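Local coordinates for protein putative glucoamylase (Bacteroides caccae ATCC 43185, PDB 4QT9) that probably hydrolyses glycosidic bonds as a glucoamylase-like enzyme with an alpha/alpha toroid fold, at residues A79-R83 against G84-R88; E96-V99 against S100-K104; F370-F373 against G374-A378. All blocks are in the same frame, centred on the assembly; numbering follows the deposited sequence. Where two conformers were deposited one is given.

Interaction 1: residues A79-R83 against G84-R88; sequences AGIDR and GYVTR
A Schellman motif built on G80, I81, G84 and Y85 ends helix 67-83, with Y85 N bonded to G80 O at 2.8 Å. One residue earlier, G84 N turns back to the same carbonyl weakly and donates to I81 O at 3.1 Å. G84 carries positive phi (87°), where any CB would be driven into R83 O, so glycine suits the position. Past it, Y85 CG stands anti to its own carbonyl carbon (chi1 -69°), which lays the ring back along the last turn. Its CD2 lies 3.5 Å from G80 CA, close enough that a side chain at G80 would crowd the ring. R83 runs beside Y85 in the same direction: R83 CB sits over one ring face, 4.2 Å from the ring centroid, in a CH-pi contact, and the extended chain carries R83 CD to 3.7 Å from Y85 OH. Beyond that, the arginine forms a salt bridge with E403, while F33 of helix 21-37 meets the Y85 ring edge-to-face. After the turn, V86 CG2 reaches I81 CG1 at 3.9 Å, and T87 takes the N-cap position of helix 88-104. A water donates to both I81 O and V86 O, 2.8 Å from the former.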
loop_
_atom_site.group_PDB
_atom_site.type_symbol
_atom_site.label_atom_id
_atom_site.label_comp_id
_atom_site.label_asym_id
_atom_site.label_seq_id
_atom_site.Cartn_x
_atom_site.Cartn_y
_atom_site.Cartn_z
ATOM N N ALA A 79 5.217 7.625 -11.477
ATOM C CA ALA A 79 6.600 7.996 -11.181
ATOM C C ALA A 79 7.523 7.683 -12.388
ATOM O O ALA A 79 8.411 8.479 -12.702
ATOM C CB ALA A 79 7.087 7.252 -9.937
ATOM N N GLY A 80 7.269 6.563 -13.069
ATOM C CA GLY A 80 8.024 6.140 -14.249
ATOM C C GLY A 80 7.829 7.081 -15.425
ATOM O O GLY A 80 8.789 7.446 -16.114
ATOM N N ILE A 81 6.575 7.483 -15.659
ATOM C CA ILE A 81 6.222 8.439 -16.705
ATOM C C ILE A 81 6.951 9.758 -16.417
ATOM O O ILE A 81 7.578 10.310 -17.312
ATOM C CB ILE A 81 4.670 8.644 -16.780
ATOM C CG1 ILE A 81 3.920 7.345 -17.153
ATOM C CG2 ILE A 81 4.293 9.786 -17.737
ATOM C CD1 ILE A 81 2.367 7.418 -16.826
ATOM N N ASP A 82 6.886 10.242 -15.160
ATOM C CA ASP A 82 7.504 11.509 -14.770
ATOM C C ASP A 82 9.019 11.503 -14.958
ATOM O O ASP A 82 9.578 12.522 -15.359
ATOM C CB ASP A 82 7.159 11.877 -13.314
ATOM C CG ASP A 82 7.387 13.353 -13.019
ATOM O OD1 ASP A 82 6.695 14.196 -13.632
ATOM O OD2 ASP A 82 8.277 13.667 -12.203
ATOM N N ARG A 83 9.674 10.360 -14.711
ATOM C CA ARG A 83 11.126 10.233 -14.870
ATOM C C ARG A 83 11.534 9.969 -16.322
ATOM O O ARG A 83 12.708 10.126 -16.662
ATOM C CB ARG A 83 11.674 9.134 -13.962
ATOM C CG ARG A 83 11.613 9.552 -12.506
ATOM C CD ARG A 83 12.634 8.861 -11.642
ATOM N NE ARG A 83 12.570 9.433 -10.302
ATOM C CZ ARG A 83 13.449 10.297 -9.810
ATOM N NH1 ARG A 83 14.526 10.633 -10.510
ATOM N NH2 ARG A 83 13.279 10.803 -8.594
ATOM N N GLY A 84 10.583 9.580 -17.163
ATOM C CA GLY A 84 10.878 9.285 -18.563
ATOM C C GLY A 84 11.321 7.855 -18.824
ATOM O O GLY A 84 12.047 7.598 -19.792
ATOM N N TYR A 85 10.869 6.907 -17.978
ATOM C CA TYR A 85 11.104 5.473 -18.155
ATOM C C TYR A 85 10.346 5.008 -19.427
ATOM O O TYR A 85 10.825 4.180 -20.188
ATOM C CB TYR A 85 10.627 4.695 -16.913
ATOM C CG TYR A 85 11.413 4.887 -15.627
ATOM C CD1 TYR A 85 12.599 5.614 -15.607
ATOM C CD2 TYR A 85 11.011 4.271 -14.447
ATOM C CE1 TYR A 85 13.324 5.786 -14.425
ATOM C CE2 TYR A 85 11.728 4.431 -13.260
ATOM C CZ TYR A 85 12.892 5.180 -13.254
ATOM O OH TYR A 85 13.641 5.283 -12.095
ATOM N N VAL A 86 9.159 5.570 -19.638
ATOM C CA VAL A 86 8.293 5.362 -20.800
ATOM C C VAL A 86 7.931 6.742 -21.344
ATOM O O VAL A 86 8.025 7.729 -20.609
ATOM C CB VAL A 86 7.042 4.498 -20.474
ATOM C CG1 VAL A 86 7.451 3.075 -20.122
ATOM C CG2 VAL A 86 6.210 5.100 -19.351
ATOM N N THR A 87 7.518 6.830 -22.612
ATOM C CA THR A 87 7.110 8.120 -23.189
ATOM C C THR A 87 5.742 8.569 -22.628
ATOM O O THR A 87 5.005 7.755 -22.061
ATOM C CB THR A 87 7.079 8.038 -24.718
ATOM O OG1 THR A 87 6.007 7.179 -25.099
ATOM C CG2 THR A 87 8.409 7.536 -25.311
ATOM N N ARG A 88 5.425 9.857 -22.766
ATOM C CA ARG A 88 4.148 10.453 -22.357
ATOM C C ARG A 88 2.973 9.697 -23.021
ATOM O O ARG A 88 1.964 9.436 -22.365
ATOM C CB ARG A 88 4.126 11.951 -22.781
ATOM C CG ARG A 88 2.849 12.717 -22.458
ATOM C CD ARG A 88 2.893 14.148 -22.963
ATOM N NE ARG A 88 1.814 14.967 -22.397
ATOM C CZ ARG A 88 1.759 16.296 -22.453
ATOM N NH1 ARG A 88 2.729 16.983 -23.046
ATOM N NH2 ARG A 88 0.745 16.949 -21.904
HETATM O O HOH W 1 7.622 10.536 -20.073
#

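Interaction 2: residues E96-V99 against S100-K104; sequences ERIV and SFLEK
Within the last turns of helix 88-104, i to i+4 pairs join E96-V99 to S100-K104. Backbone bonds run from S100 N to E96 O, F101 N to R97 O, L102 N to I98 O and E103 N to V99 O. E96 O accepts twice, because S100 OG also donates to it at 2.9 Å from above the carbonyl plane. The serine hydroxyl lies beside its own backbone N (chi1 -60°), and this torsion folds it back over the preceding turn. On this side of the helix R165 of helix 157-172 makes a salt bridge with E103 and a hydrogen bond with S100 OG, so one guanidinium ties together two successive turns. In the conformer modelled here, the E96 chain bends at chi2 and E96 OE1 adds a salt bridge to R165, which would probably offset both acidic charges; this link is less certain, as E96 has a second conformer. V99 packs on R165 and I166 of that helix, and its CG1 lies 3.7 Å from E103 OE2. On the buried side, L102 packs on L141 and L145 of helix 135-152. I98 and L102 project together from consecutive turns, I98 CG2 meeting L102 CD1 at 3.9 Å.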
loop_
_atom_site.group_PDB
_atom_site.type_symbol
_atom_site.label_atom_id
_atom_site.label_comp_id
_atom_site.label_asym_id
_atom_site.label_seq_id
_atom_site.Cartn_x
_atom_site.Cartn_y
_atom_site.Cartn_z
ATOM N N GLU A 96 -5.172 4.624 -19.944
ATOM C CA GLU A 96 -6.438 4.443 -20.673
ATOM C C GLU A 96 -6.892 2.978 -20.563
ATOM O O GLU A 96 -8.052 2.717 -20.242
ATOM C CB GLU A 96 -6.287 4.887 -22.142
ATOM C CG GLU A 96 -7.255 4.239 -23.126
ATOM C CD GLU A 96 -8.713 4.636 -23.039
ATOM O OE1 GLU A 96 -8.997 5.851 -22.970
ATOM O OE2 GLU A 96 -9.576 3.732 -23.112
ATOM N N ARG A 97 -5.961 2.026 -20.798
ATOM C CA ARG A 97 -6.229 0.595 -20.700
ATOM C C ARG A 97 -6.726 0.268 -19.270
ATOM O O ARG A 97 -7.749 -0.412 -19.136
ATOM C CB ARG A 97 -4.957 -0.211 -21.044
ATOM C CG ARG A 97 -5.144 -1.725 -20.911
ATOM C CD ARG A 97 -3.926 -2.537 -21.350
ATOM N NE ARG A 97 -3.649 -2.411 -22.793
ATOM C CZ ARG A 97 -4.310 -3.042 -23.760
ATOM N NH1 ARG A 97 -5.330 -3.850 -23.463
ATOM N NH2 ARG A 97 -3.981 -2.845 -25.034
ATOM N N ILE A 98 -6.027 0.777 -18.218
ATOM C CA ILE A 98 -6.407 0.540 -16.823
ATOM C C ILE A 98 -7.826 1.103 -16.525
ATOM O O ILE A 98 -8.679 0.381 -16.005
ATOM C CB ILE A 98 -5.358 1.115 -15.838
ATOM C CG1 ILE A 98 -3.994 0.337 -15.936
ATOM C CG2 ILE A 98 -5.937 1.144 -14.419
ATOM C CD1 ILE A 98 -2.777 1.076 -15.256
ATOM N N VAL A 99 -8.077 2.368 -16.871
ATOM C CA VAL A 99 -9.385 3.001 -16.663
ATOM C C VAL A 99 -10.501 2.212 -17.410
ATOM O O VAL A 99 -11.565 2.000 -16.833
ATOM C CB VAL A 99 -9.360 4.499 -17.061
ATOM C CG1 VAL A 99 -10.746 5.124 -16.934
ATOM C CG2 VAL A 99 -8.347 5.276 -16.210
ATOM N N SER A 100 -10.249 1.748 -18.649
ATOM C CA SER A 100 -11.245 0.987 -19.418
ATOM C C SER A 100 -11.598 -0.311 -18.689
ATOM O O SER A 100 -12.775 -0.684 -18.650
ATOM C CB SER A 100 -10.751 0.685 -20.834
ATOM O OG SER A 100 -10.492 1.885 -21.535
ATOM N N PHE A 101 -10.583 -1.002 -18.123
ATOM C CA PHE A 101 -10.807 -2.222 -17.334
ATOM C C PHE A 101 -11.639 -1.914 -16.085
ATOM O O PHE A 101 -12.593 -2.635 -15.811
ATOM C CB PHE A 101 -9.480 -2.909 -16.931
ATOM C CG PHE A 101 -9.674 -4.086 -15.994
ATOM C CD1 PHE A 101 -9.936 -5.361 -16.492
ATOM C CD2 PHE A 101 -9.608 -3.918 -14.612
ATOM C CE1 PHE A 101 -10.110 -6.445 -15.624
ATOM C CE2 PHE A 101 -9.758 -5.011 -13.749
ATOM C CZ PHE A 101 -10.024 -6.263 -14.259
ATOM N N LEU A 102 -11.289 -0.859 -15.337
ATOM C CA LEU A 102 -11.992 -0.493 -14.093
ATOM C C LEU A 102 -13.447 -0.057 -14.336
ATOM O O LEU A 102 -14.303 -0.226 -13.450
ATOM C CB LEU A 102 -11.238 0.603 -13.333
ATOM C CG LEU A 102 -9.852 0.201 -12.778
ATOM C CD1 LEU A 102 -9.129 1.398 -12.226
ATOM C CD2 LEU A 102 -9.975 -0.862 -11.689
ATOM N N GLU A 103 -13.734 0.488 -15.542
ATOM C CA GLU A 103 -15.083 0.925 -15.898
ATOM C C GLU A 103 -15.976 -0.290 -16.161
ATOM O O GLU A 103 -17.191 -0.196 -15.995
ATOM C CB GLU A 103 -15.060 1.839 -17.141
ATOM C CG GLU A 103 -14.399 3.195 -16.932
ATOM C CD GLU A 103 -14.231 4.042 -18.184
ATOM O OE1 GLU A 103 -14.049 3.467 -19.284
ATOM O OE2 GLU A 103 -14.245 5.288 -18.055
ATOM N N LYS A 104 -15.360 -1.436 -16.514
ATOM C CA LYS A 104 -16.044 -2.681 -16.873
ATOM C C LYS A 104 -16.039 -3.767 -15.784
ATOM O O LYS A 104 -17.003 -4.533 -15.710
ATOM C CB LYS A 104 -15.413 -3.258 -18.163
ATOM C CG LYS A 104 -15.859 -2.483 -19.417
ATOM C CD LYS A 104 -14.865 -2.539 -20.592
ATOM C CE LYS A 104 -15.093 -3.695 -21.543
ATOM N NZ LYS A 104 -14.348 -3.517 -22.821
#

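Interaction 3: residues F370-F373 against G374-A378; sequences FGPF and GFYDA
G371 N donates to G374 O at 2.9 Å, and the return bond from G374 N to G371 O is weak at 3.4 Å. Between them P372 and F373 form the corners of a type I turn. G374 has positive phi (96°), where a CB would run into F373 O. Y390 OH bonds to both G374 O and F373 N, so a tyrosine from strand 389-391 secures the turn from outside.

F370 and F375 form the non-hydrogen-bonded pair next to the turn, and their rings make an edge-to-face contact with centroids 4.7 Å apart and planes at 54°. F370 CG stands anti to the backbone N (chi1 -170°), which sets F370 CD1 over the centre of the F375 ring, 3.5 Å from F375 CE1. The neighbouring F370 CE1 touches G374 CA at 3.7 Å. Helix 21-37 packs against both phenylalanines, through T27 and R31 at F370 and V28 at F375. With F375 reduced to an alanine, F370 would probably lose the ring face under its CD1, though not its edge-to-face neighbour Y363, and a gap would open beside V28.

Across the hairpin from this pair, the Y376 ring lies against G371, whose N sits over one face toward the rim. Y376 OH approaches P372 CD at 3.4 Å; a CB on G371 would collide with the ring, so its absence makes room for the tyrosine. Two short antiparallel strands joined by a two-residue type I turn, with glycines at both turn ends, make this a tight beta hairpin.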
loop_
_atom_site.group_PDB
_atom_site.type_symbol
_atom_site.label_atom_id
_atom_site.label_comp_id
_atom_site.label_asym_id
_atom_site.label_seq_id
_atom_site.Cartn_x
_atom_site.Cartn_y
_atom_site.Cartn_z
ATOM N N PHE A 370 18.154 -9.655 -5.679
ATOM C CA PHE A 370 17.816 -8.570 -6.590
ATOM C C PHE A 370 17.587 -9.134 -7.996
ATOM O O PHE A 370 18.541 -9.392 -8.725
ATOM C CB PHE A 370 18.896 -7.466 -6.564
ATOM C CG PHE A 370 18.497 -6.197 -7.292
ATOM C CD1 PHE A 370 17.428 -5.425 -6.846
ATOM C CD2 PHE A 370 19.213 -5.760 -8.403
ATOM C CE1 PHE A 370 17.071 -4.250 -7.502
ATOM C CE2 PHE A 370 18.850 -4.580 -9.066
ATOM C CZ PHE A 370 17.783 -3.830 -8.599
ATOM N N GLY A 371 16.326 -9.377 -8.332
ATOM C CA GLY A 371 15.954 -9.973 -9.614
ATOM C C GLY A 371 15.583 -9.013 -10.731
ATOM O O GLY A 371 15.872 -7.816 -10.639
ATOM N N PRO A 372 14.927 -9.522 -11.813
ATOM C CA PRO A 372 14.597 -8.646 -12.956
ATOM C C PRO A 372 13.630 -7.501 -12.635
ATOM O O PRO A 372 13.801 -6.427 -13.199
ATOM C CB PRO A 372 13.981 -9.607 -13.989
ATOM C CG PRO A 372 13.580 -10.814 -13.206
ATOM C CD PRO A 372 14.559 -10.926 -12.090
ATOM N N PHE A 373 12.645 -7.711 -11.727
ATOM C CA PHE A 373 11.657 -6.692 -11.342
ATOM C C PHE A 373 11.938 -6.085 -9.941
ATOM O O PHE A 373 11.014 -5.643 -9.257
ATOM C CB PHE A 373 10.226 -7.271 -11.395
ATOM C CG PHE A 373 9.737 -7.716 -12.757
ATOM C CD1 PHE A 373 10.353 -7.263 -13.922
ATOM C CD2 PHE A 373 8.636 -8.554 -12.877
ATOM C CE1 PHE A 373 9.898 -7.660 -15.173
ATOM C CE2 PHE A 373 8.180 -8.951 -14.131
ATOM C CZ PHE A 373 8.814 -8.500 -15.270
ATOM N N GLY A 374 13.217 -6.035 -9.575
ATOM C CA GLY A 374 13.697 -5.509 -8.303
ATOM C C GLY A 374 13.919 -6.598 -7.269
ATOM O O GLY A 374 14.076 -7.779 -7.605
ATOM N N PHE A 375 13.950 -6.201 -5.999
ATOM C CA PHE A 375 14.142 -7.138 -4.906
ATOM C C PHE A 375 13.005 -8.124 -4.820
ATOM O O PHE A 375 11.839 -7.738 -4.925
ATOM C CB PHE A 375 14.279 -6.398 -3.560
ATOM C CG PHE A 375 15.529 -5.557 -3.493
ATOM C CD1 PHE A 375 16.778 -6.152 -3.337
ATOM C CD2 PHE A 375 15.466 -4.176 -3.662
ATOM C CE1 PHE A 375 17.942 -5.382 -3.350
ATOM C CE2 PHE A 375 16.626 -3.402 -3.611
ATOM C CZ PHE A 375 17.854 -4.008 -3.438
ATOM N N TYR A 376 13.351 -9.395 -4.618
ATOM C CA TYR A 376 12.376 -10.460 -4.427
ATOM C C TYR A 376 11.635 -10.229 -3.108
ATOM O O TYR A 376 12.061 -9.407 -2.282
ATOM C CB TYR A 376 13.053 -11.829 -4.485
ATOM C CG TYR A 376 13.574 -12.165 -5.863
ATOM C CD1 TYR A 376 12.716 -12.214 -6.965
ATOM C CD2 TYR A 376 14.899 -12.552 -6.053
ATOM C CE1 TYR A 376 13.179 -12.570 -8.228
ATOM C CE2 TYR A 376 15.377 -12.903 -7.321
ATOM C CZ TYR A 376 14.510 -12.921 -8.398
ATOM O OH TYR A 376 14.967 -13.279 -9.634
ATOM N N ASP A 377 10.479 -10.882 -2.952
ATOM C CA ASP A 377 9.545 -10.638 -1.834
ATOM C C ASP A 377 10.124 -10.822 -0.408
ATOM O O ASP A 377 9.911 -9.983 0.480
ATOM C CB ASP A 377 8.343 -11.561 -1.961
ATOM C CG ASP A 377 7.206 -11.037 -1.156
ATOM O OD1 ASP A 377 6.885 -9.846 -1.311
ATOM O OD2 ASP A 377 6.664 -11.801 -0.323
ATOM N N ALA A 378 10.737 -11.968 -0.175
ATOM C CA ALA A 378 11.247 -12.292 1.134
ATOM C C ALA A 378 12.360 -13.285 0.989
ATOM O O ALA A 378 12.517 -13.832 -0.096
ATOM C CB ALA A 378 10.131 -12.858 1.990
#

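In the fold
The three sites follow one another along the single chain. Interaction 1 ends helix 67-83 and leads into helix 88-104, which carries interaction 2 near its far end; their centres lie 20 Å apart and their nearest atoms about 8 Å. Interaction 3 comes much later, in the hairpin of strands 370-371 and 374-375, with its centre 21 Å from that of interaction 1 and 28 Å from that of interaction 2. None touches another, but helix 21-37 packs on both interactions 1 and 3, and helix 135-152 on both 1 and 2. Consecutive helices and a later hairpin are thus tied together through shared neighbours, consistent with the alpha/alpha toroid fold.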